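Local coordinates for protein DynF (Micromonospora chersina, PDB 6UBL) that is of unknown function but belongs to the dynemicin biosynthesis pathway and holds a palmitic acid inside its beta barrel, at residues Ile100-Asn105 with Val135-Asp140; Ser163-Gly168 with Gly203-Pro208. All blocks are in the same frame, centred on the assembly; numbering follows the deposited sequence.

Interaction 1. Residues Ile100-Asn105 with Val135-Asp140; sequences ITVTLN and VGAIFD. With PLM (palmitic acid), chain C.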
ATOM      1  N   ILE A 100      -6.562  14.553 -17.925  1.00 30.86           N
ATOM      2  CA  ILE A 100      -6.694  13.424 -17.015  1.00 30.83           C
ATOM      3  C   ILE A 100      -7.612  13.849 -15.875  1.00 31.17           C
ATOM      4  O   ILE A 100      -7.394  14.899 -15.245  1.00 30.17           O
ATOM      5  CB  ILE A 100      -5.322  12.985 -16.472  1.00 30.35           C
ATOM      6  CG1 ILE A 100      -4.363  12.673 -17.634  1.00 30.56           C
ATOM      7  CG2 ILE A 100      -5.465  11.775 -15.550  1.00 29.52           C
ATOM      8  CD1 ILE A 100      -2.914  12.479 -17.210  1.00 31.27           C
ATOM      9  N   THR A 101      -8.640  13.041 -15.611  1.00 27.91           N
ATOM     10  CA  THR A 101      -9.574  13.292 -14.523  1.00 26.37           C
ATOM     11  C   THR A 101      -9.490  12.144 -13.532  1.00 28.05           C
ATOM     12  O   THR A 101      -9.623  10.975 -13.920  1.00 28.65           O
ATOM     13  CB  THR A 101     -11.007  13.441 -15.062  1.00 27.00           C
ATOM     14  OG1 THR A 101     -11.059  14.515 -15.992  1.00 30.12           O
ATOM     15  CG2 THR A 101     -11.976  13.721 -13.913  1.00 29.66           C
ATOM     16  N   VAL A 102      -9.258  12.480 -12.265  1.00 26.48           N
ATOM     17  CA  VAL A 102      -9.073  11.498 -11.208  1.00 26.26           C
ATOM     18  C   VAL A 102     -10.267  11.556 -10.270  1.00 28.10           C
ATOM     19  O   VAL A 102     -10.602  12.621  -9.742  1.00 26.58           O
ATOM     20  CB  VAL A 102      -7.750  11.722 -10.461  1.00 27.03           C
ATOM     21  CG1 VAL A 102      -7.517  10.607  -9.461  1.00 27.50           C
ATOM     22  CG2 VAL A 102      -6.586  11.804 -11.440  1.00 26.72           C
ATOM     23  N   THR A 103     -10.913  10.408 -10.079  1.00 25.44           N
ATOM     24  CA  THR A 103     -12.062  10.258  -9.199  1.00 24.34           C
ATOM     25  C   THR A 103     -11.852   8.995  -8.375  1.00 24.48           C
ATOM     26  O   THR A 103     -10.843   8.301  -8.519  1.00 26.19           O
ATOM     27  CB  THR A 103     -13.344  10.175 -10.026  1.00 27.45           C
ATOM     28  OG1 THR A 103     -13.243   9.082 -10.940  1.00 28.41           O
ATOM     29  CG2 THR A 103     -13.562  11.469 -10.817  1.00 29.14           C
ATOM     30  N   LEU A 104     -12.804   8.685  -7.503  1.00 24.45           N
ATOM     31  CA  LEU A 104     -12.706   7.467  -6.714  1.00 24.45           C
ATOM     32  C   LEU A 104     -13.259   6.253  -7.454  1.00 24.13           C
ATOM     33  O   LEU A 104     -14.246   6.333  -8.190  1.00 25.92           O
ATOM     34  CB  LEU A 104     -13.469   7.611  -5.395  1.00 24.66           C
ATOM     35  CG  LEU A 104     -12.970   8.690  -4.444  1.00 27.80           C
ATOM     36  CD1 LEU A 104     -13.856   8.662  -3.195  1.00 29.54           C
ATOM     37  CD2 LEU A 104     -11.517   8.512  -4.083  1.00 28.64           C
ATOM     38  N   ASN A 105     -12.626   5.114  -7.213  1.00 23.30           N
ATOM     39  CA  ASN A 105     -13.153   3.832  -7.669  1.00 23.02           C
ATOM     40  C   ASN A 105     -14.317   3.439  -6.765  1.00 24.19           C
ATOM     41  O   ASN A 105     -14.109   3.233  -5.564  1.00 25.68           O
ATOM     42  CB  ASN A 105     -12.059   2.779  -7.581  1.00 24.44           C
ATOM     43  CG  ASN A 105     -12.483   1.442  -8.156  1.00 27.74           C
ATOM     44  OD1 ASN A 105     -13.671   1.151  -8.283  1.00 28.79           O
ATOM     45  ND2 ASN A 105     -11.502   0.607  -8.489  1.00 25.08           N
ATOM     46  N   VAL A 135      -6.039   5.044  -0.866  1.00 20.62           N
ATOM     47  CA  VAL A 135      -6.994   5.473  -1.882  1.00 21.38           C
ATOM     48  C   VAL A 135      -7.054   4.504  -3.050  1.00 21.65           C
ATOM     49  O   VAL A 135      -6.022   4.122  -3.610  1.00 22.91           O
ATOM     50  CB  VAL A 135      -6.665   6.889  -2.382  1.00 22.19           C
ATOM     51  CG1 VAL A 135      -7.591   7.307  -3.515  1.00 24.06           C
ATOM     52  CG2 VAL A 135      -6.750   7.883  -1.237  1.00 24.81           C
ATOM     53  N   GLY A 136      -8.277   4.167  -3.451  1.00 22.20           N
ATOM     54  CA  GLY A 136      -8.541   3.496  -4.722  1.00 23.43           C
ATOM     55  C   GLY A 136      -9.100   4.490  -5.720  1.00 24.09           C
ATOM     56  O   GLY A 136     -10.200   5.015  -5.526  1.00 22.55           O
ATOM     57  N   ALA A 137      -8.354   4.767  -6.785  1.00 21.80           N
ATOM     58  CA  ALA A 137      -8.692   5.832  -7.715  1.00 23.60           C
ATOM     59  C   ALA A 137      -8.971   5.306  -9.115  1.00 23.41           C
ATOM     60  O   ALA A 137      -8.636   4.172  -9.465  1.00 24.58           O
ATOM     61  CB  ALA A 137      -7.556   6.865  -7.783  1.00 22.81           C
ATOM     62  N   ILE A 138      -9.584   6.178  -9.922  1.00 24.82           N
ATOM     63  CA  ILE A 138      -9.765   5.969 -11.352  1.00 25.02           C
ATOM     64  C   ILE A 138      -9.113   7.142 -12.065  1.00 26.75           C
ATOM     65  O   ILE A 138      -9.411   8.301 -11.748  1.00 26.88           O
ATOM     66  CB  ILE A 138     -11.256   5.931 -11.732  1.00 26.68           C
ATOM     67  CG1 ILE A 138     -11.991   4.845 -10.934  1.00 26.21           C
ATOM     68  CG2 ILE A 138     -11.410   5.714 -13.240  1.00 27.02           C
ATOM     69  CD1 ILE A 138     -11.581   3.461 -11.316  1.00 28.88           C
ATOM     70  N   PHE A 139      -8.291   6.852 -13.075  1.00 24.92           N
ATOM     71  CA  PHE A 139      -7.625   7.881 -13.878  1.00 25.29           C
ATOM     72  C   PHE A 139      -8.232   7.816 -15.276  1.00 25.62           C
ATOM     73  O   PHE A 139      -7.945   6.885 -16.034  1.00 27.67           O
ATOM     74  CB  PHE A 139      -6.108   7.626 -13.953  1.00 24.48           C
ATOM     75  CG  PHE A 139      -5.399   7.658 -12.623  1.00 26.61           C
ATOM     76  CD1 PHE A 139      -5.445   6.556 -11.780  1.00 26.30           C
ATOM     77  CD2 PHE A 139      -4.665   8.767 -12.233  1.00 28.88           C
ATOM     78  CE1 PHE A 139      -4.790   6.569 -10.561  1.00 27.48           C
ATOM     79  CE2 PHE A 139      -4.007   8.783 -11.006  1.00 27.97           C
ATOM     80  CZ  PHE A 139      -4.072   7.684 -10.175  1.00 27.52           C
ATOM     81  N   ASP A 140      -9.084   8.788 -15.609  1.00 27.95           N
ATOM     82  CA  ASP A 140      -9.738   8.833 -16.913  1.00 27.08           C
ATOM     83  C   ASP A 140      -8.833   9.591 -17.883  1.00 30.81           C
ATOM     84  O   ASP A 140      -8.542  10.772 -17.674  1.00 32.14           O
ATOM     85  CB  ASP A 140     -11.091   9.533 -16.768  1.00 28.92           C
ATOM     86  CG  ASP A 140     -12.004   9.349 -17.979  1.00 37.81           C
ATOM     87  OD1 ASP A 140     -11.629   8.643 -18.937  1.00 41.85           O
ATOM     88  OD2 ASP A 140     -13.114   9.922 -17.948  1.00 43.28           O
TER
HETATM   89  C1  PLM C 301      -9.608  15.776   7.228  1.00 26.72           C
HETATM   90  O1  PLM C 301     -10.578  16.074   6.405  1.00 27.89           O
HETATM   91  O2  PLM C 301      -9.548  16.178   8.361  1.00 28.65           O
HETATM   92  C2  PLM C 301      -8.554  14.902   6.624  1.00 30.96           C
HETATM   93  C3  PLM C 301      -8.026  15.344   5.285  1.00 33.20           C
HETATM   94  C4  PLM C 301      -6.957  14.385   4.857  1.00 38.34           C
HETATM   95  C5  PLM C 301      -6.826  14.206   3.391  1.00 39.44           C
HETATM   96  C6  PLM C 301      -5.798  13.158   3.041  1.00 47.12           C
HETATM   97  C7  PLM C 301      -4.942  13.600   1.885  1.00 56.47           C
HETATM   98  C8  PLM C 301      -5.762  14.116   0.729  1.00 61.11           C
HETATM   99  C9  PLM C 301      -6.665  13.083   0.113  1.00 62.79           C
HETATM  100  CA  PLM C 301      -6.014  12.389  -1.052  1.00 66.98           C
HETATM  101  CB  PLM C 301      -6.035  13.251  -2.300  1.00 67.92           C
HETATM  102  CC  PLM C 301      -6.300  12.444  -3.535  1.00 64.69           C
HETATM  103  CD  PLM C 301      -5.113  12.262  -4.443  1.00 57.49           C
HETATM  104  CE  PLM C 301      -5.221  10.974  -5.218  1.00 50.83           C
HETATM  105  CF  PLM C 301      -4.408  10.908  -6.474  1.00 50.35           C
HETATM  106  CG  PLM C 301      -4.589   9.615  -7.185  1.00 51.13           C
HETATM  107  O   HOH W   1      -8.913   1.825  -7.940  1.00 23.53           O
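An antiparallel strand pair in the wall of the beta barrel joins I100-N105 to V135-D140 and lines the methyl end of the bound palmitic acid. T101 with D140 and T103 with I138 are hydrogen-bonded pairs; V102 with F139, between them, and L104 with A137, beyond T103, are non-hydrogen-bonded pairs. The bonds are nearly straight: D140 N reaches T101 O at 2.8 Å. N105 N extends the ladder to G136 O at 3.0 Å, from above the carbonyl plane. V102 and F139 lie side by side on the barrel's inner face. With V102 CG1 anti to the backbone N (chi1 -174°), CG2 meets the phenyl ring obliquely, 3.7 Å from F139 CD2, while CG1 sits over a ring face near the rim and also meets the lipid. The terminal carbon CG of the palmitic acid lies 3.6 Å from F139 CZ and obliquely to the ring, so valine, phenylalanine and the small A137 suit an apolar chain end. The other face carries T101, T103 and I138, beta-branched residues suited to an extended strand, and D140, a polar residue fitting this partly exposed side. I138 leans CG1 on N105 CA at 3.6 Å, its CD1 resting on N105 CB. N105 ND2 donates to a water that also lies within hydrogen-bonding distance of A137 O, while its OD1 takes the backbone N of D107. Strand 81-92 flanks 100-104 on its other edge, pairing through M90 and G92, and strands 146-149 and 154-161 pair with 129-141 through L148 and I154.

Interaction 2. Residues Ser163-Gly168 with Gly203-Pro208; sequences SIPPAG and GGYLKP. With PLM (palmitic acid), chain C.
P165 and Y205 meet where the 163-168 loop passes the end of strand 193-205. Early in the loop, S163 OG donates to P165 O at 2.9 Å from above the carbonyl plane, a short side-chain bond natural to serine that ties the loop to itself. I164 keeps CG1 beside its backbone N (chi1 -61°), which puts the CG2 branch anti to that nitrogen and 3.7 Å from O2 of the palmitic acid. The peptide bond before P165 is cis, which proline tolerates more readily than other residues, and its ring lies against the tyrosine. The two side chains cross at about a right angle, with P165 CG 3.7 Å from Y205 CZ and P165 CD 3.2 Å from Y205 OH. The hydroxyl's hydrogen bond is to D38; the proline carbons only pack against it. With an alanine in place of P165, the phenol end would probably lose the CG and CD packing beside it, and the cis peptide would be harder to hold. P165 CB lies 3.3 Å from palmitic acid O2, placing the loop at the carboxylate end of the barrel's ligand pocket. P166 centres an inverse gamma turn that swings the chain back. A167 follows, its small CB 3.4 Å from G203 O. At G168, where positive phi suits a residue without a side chain, the backbone N donates to G203 O at 2.9 Å, bent to 145° and from above the carbonyl plane.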
ATOM      1  N   SER A 163      -3.775  20.866  12.955  1.00 24.42           N
ATOM      2  CA  SER A 163      -5.202  21.146  12.967  1.00 26.45           C
ATOM      3  C   SER A 163      -5.903  20.034  12.204  1.00 25.57           C
ATOM      4  O   SER A 163      -5.308  19.384  11.341  1.00 26.76           O
ATOM      5  CB  SER A 163      -5.550  22.494  12.319  1.00 29.62           C
ATOM      6  OG  SER A 163      -5.281  22.500  10.932  1.00 35.60           O
ATOM      7  N   ILE A 164      -7.171  19.821  12.530  1.00 25.29           N
ATOM      8  CA  ILE A 164      -7.993  18.845  11.823  1.00 24.67           C
ATOM      9  C   ILE A 164      -9.221  19.589  11.314  1.00 25.95           C
ATOM     10  O   ILE A 164     -10.034  20.063  12.122  1.00 26.49           O
ATOM     11  CB  ILE A 164      -8.417  17.695  12.744  1.00 25.98           C
ATOM     12  CG1 ILE A 164      -7.176  16.953  13.255  1.00 26.52           C
ATOM     13  CG2 ILE A 164      -9.333  16.737  12.004  1.00 25.77           C
ATOM     14  CD1 ILE A 164      -7.493  15.893  14.277  1.00 25.94           C
ATOM     15  N   PRO A 165      -9.405  19.727   9.997  1.00 23.74           N
ATOM     16  CA  PRO A 165      -8.544  19.196   8.933  1.00 26.43           C
ATOM     17  C   PRO A 165      -7.240  19.965   8.807  1.00 25.96           C
ATOM     18  O   PRO A 165      -7.181  21.141   9.196  1.00 27.28           O
ATOM     19  CB  PRO A 165      -9.388  19.412   7.671  1.00 24.76           C
ATOM     20  CG  PRO A 165     -10.163  20.667   7.994  1.00 26.10           C
ATOM     21  CD  PRO A 165     -10.542  20.492   9.447  1.00 24.97           C
ATOM     22  N   PRO A 166      -6.217  19.328   8.256  1.00 25.43           N
ATOM     23  CA  PRO A 166      -4.922  20.003   8.056  1.00 27.66           C
ATOM     24  C   PRO A 166      -4.930  20.876   6.805  1.00 26.80           C
ATOM     25  O   PRO A 166      -4.215  20.622   5.829  1.00 27.96           O
ATOM     26  CB  PRO A 166      -3.952  18.820   7.946  1.00 27.41           C
ATOM     27  CG  PRO A 166      -4.777  17.730   7.343  1.00 27.23           C
ATOM     28  CD  PRO A 166      -6.147  17.891   7.934  1.00 27.69           C
ATOM     29  N   ALA A 167      -5.770  21.912   6.822  1.00 27.43           N
ATOM     30  CA  ALA A 167      -5.861  22.814   5.681  1.00 28.51           C
ATOM     31  C   ALA A 167      -4.502  23.447   5.390  1.00 28.37           C
ATOM     32  O   ALA A 167      -3.739  23.786   6.306  1.00 30.47           O
ATOM     33  CB  ALA A 167      -6.884  23.908   5.968  1.00 30.33           C
ATOM     34  N   GLY A 168      -4.195  23.591   4.099  1.00 27.51           N
ATOM     35  CA  GLY A 168      -2.977  24.218   3.660  1.00 26.97           C
ATOM     36  C   GLY A 168      -1.746  23.341   3.689  1.00 28.00           C
ATOM     37  O   GLY A 168      -0.685  23.784   3.226  1.00 30.69           O
ATOM     38  N   GLY A 203      -5.680  22.485   0.202  1.00 28.53           N
ATOM     39  CA  GLY A 203      -6.139  23.854   0.290  1.00 29.31           C
ATOM     40  C   GLY A 203      -6.995  24.047   1.523  1.00 28.84           C
ATOM     41  O   GLY A 203      -6.712  23.482   2.584  1.00 28.70           O
ATOM     42  N   GLY A 204      -8.060  24.835   1.391  1.00 28.28           N
ATOM     43  CA  GLY A 204      -8.970  25.070   2.503  1.00 28.59           C
ATOM     44  C   GLY A 204     -10.396  24.699   2.150  1.00 27.55           C
ATOM     45  O   GLY A 204     -10.655  24.067   1.119  1.00 26.80           O
ATOM     46  N   TYR A 205     -11.331  25.066   3.019  1.00 26.44           N
ATOM     47  CA  TYR A 205     -12.726  24.748   2.759  1.00 26.75           C
ATOM     48  C   TYR A 205     -13.219  25.499   1.526  1.00 28.37           C
ATOM     49  O   TYR A 205     -12.848  26.655   1.279  1.00 27.91           O
ATOM     50  CB  TYR A 205     -13.616  25.119   3.947  1.00 26.76           C
ATOM     51  CG  TYR A 205     -13.517  24.160   5.109  1.00 28.12           C
ATOM     52  CD1 TYR A 205     -13.853  22.822   4.961  1.00 26.30           C
ATOM     53  CD2 TYR A 205     -13.135  24.604   6.360  1.00 30.74           C
ATOM     54  CE1 TYR A 205     -13.774  21.947   6.030  1.00 27.88           C
ATOM     55  CE2 TYR A 205     -13.061  23.751   7.434  1.00 29.59           C
ATOM     56  CZ  TYR A 205     -13.381  22.417   7.266  1.00 27.21           C
ATOM     57  OH  TYR A 205     -13.305  21.583   8.349  1.00 27.11           O
ATOM     58  N   LEU A 206     -14.069  24.834   0.751  1.00 27.10           N
ATOM     59  CA  LEU A 206     -14.634  25.409  -0.458  1.00 28.62           C
ATOM     60  C   LEU A 206     -16.097  25.790  -0.262  1.00 29.04           C
ATOM     61  O   LEU A 206     -16.790  25.282   0.627  1.00 29.67           O
ATOM     62  CB  LEU A 206     -14.540  24.387  -1.591  1.00 28.95           C
ATOM     63  CG  LEU A 206     -13.106  23.962  -1.889  1.00 31.23           C
ATOM     64  CD1 LEU A 206     -13.089  22.801  -2.868  1.00 36.26           C
ATOM     65  CD2 LEU A 206     -12.312  25.140  -2.417  1.00 32.60           C
ATOM     66  N   LYS A 207     -16.552  26.713  -1.100  1.00 30.90           N
ATOM     67  CA  LYS A 207     -17.976  26.948  -1.243  1.00 29.34           C
ATOM     68  C   LYS A 207     -18.584  25.827  -2.084  1.00 31.16           C
ATOM     69  O   LYS A 207     -17.913  25.272  -2.961  1.00 32.65           O
ATOM     70  CB  LYS A 207     -18.216  28.279  -1.950  1.00 34.14           C
ATOM     71  CG  LYS A 207     -17.749  29.512  -1.192  1.00 44.41           C
ATOM     72  CD  LYS A 207     -17.992  30.767  -2.017  1.00 67.58           C
ATOM     73  CE  LYS A 207     -17.769  32.032  -1.198  1.00 89.97           C
ATOM     74  NZ  LYS A 207     -16.461  32.072  -0.496  1.00101.77           N
ATOM     75  N   PRO A 208     -19.859  25.488  -1.857  1.00 31.65           N
ATOM     76  CA  PRO A 208     -20.491  24.463  -2.706  1.00 33.92           C
ATOM     77  C   PRO A 208     -20.338  24.736  -4.193  1.00 37.05           C
ATOM     78  O   PRO A 208     -20.139  23.792  -4.967  1.00 42.18           O
ATOM     79  CB  PRO A 208     -21.955  24.471  -2.245  1.00 34.98           C
ATOM     80  CG  PRO A 208     -21.895  24.959  -0.820  1.00 34.88           C
ATOM     81  CD  PRO A 208     -20.746  25.938  -0.766  1.00 31.40           C
TER
HETATM   82  C1  PLM C 301      -9.608  15.776   7.228  1.00 26.72           C
HETATM   83  O1  PLM C 301     -10.578  16.074   6.405  1.00 27.89           O
HETATM   84  O2  PLM C 301      -9.548  16.178   8.361  1.00 28.65           O
HETATM   85  C2  PLM C 301      -8.554  14.902   6.624  1.00 30.96           C
HETATM   86  C3  PLM C 301      -8.026  15.344   5.285  1.00 33.20           C
HETATM   87  C4  PLM C 301      -6.957  14.385   4.857  1.00 38.34           C
HETATM   88  C5  PLM C 301      -6.826  14.206   3.391  1.00 39.44           C
HETATM   89  C6  PLM C 301      -5.798  13.158   3.041  1.00 47.12           C
HETATM   90  C7  PLM C 301      -4.942  13.600   1.885  1.00 56.47           C
HETATM   91  C8  PLM C 301      -5.762  14.116   0.729  1.00 61.11           C
HETATM   92  C9  PLM C 301      -6.665  13.083   0.113  1.00 62.79           C
HETATM   93  CA  PLM C 301      -6.014  12.389  -1.052  1.00 66.98           C
HETATM   94  CB  PLM C 301      -6.035  13.251  -2.300  1.00 67.92           C
HETATM   95  CC  PLM C 301      -6.300  12.444  -3.535  1.00 64.69           C
HETATM   96  CD  PLM C 301      -5.113  12.262  -4.443  1.00 57.49           C
HETATM   97  CE  PLM C 301      -5.221  10.974  -5.218  1.00 50.83           C
HETATM   98  CF  PLM C 301      -4.408  10.908  -6.474  1.00 50.35           C
HETATM   99  CG  PLM C 301      -4.589   9.615  -7.185  1.00 51.13           C

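Overall arrangement
Interactions 1 and 2 lie toward the two ends of one bound palmitic acid, their centres about 21 Å apart and their nearest atoms about 13 Å apart, without touching. Interaction 1 is partly buried and is regular strand pairing: repeated backbone bonds link 100-105 to 135-140, and apolar side chains meet the lipid's methyl end. Interaction 2 is a surface contact of a loop on a strand end, although P165 within it is buried; one backbone bond and a proline-tyrosine meeting near the carboxylate join its segments. Strand 129-141, which carries half of interaction 1, pairs with strand 154-161, and the loop that follows the latter holds 163-168.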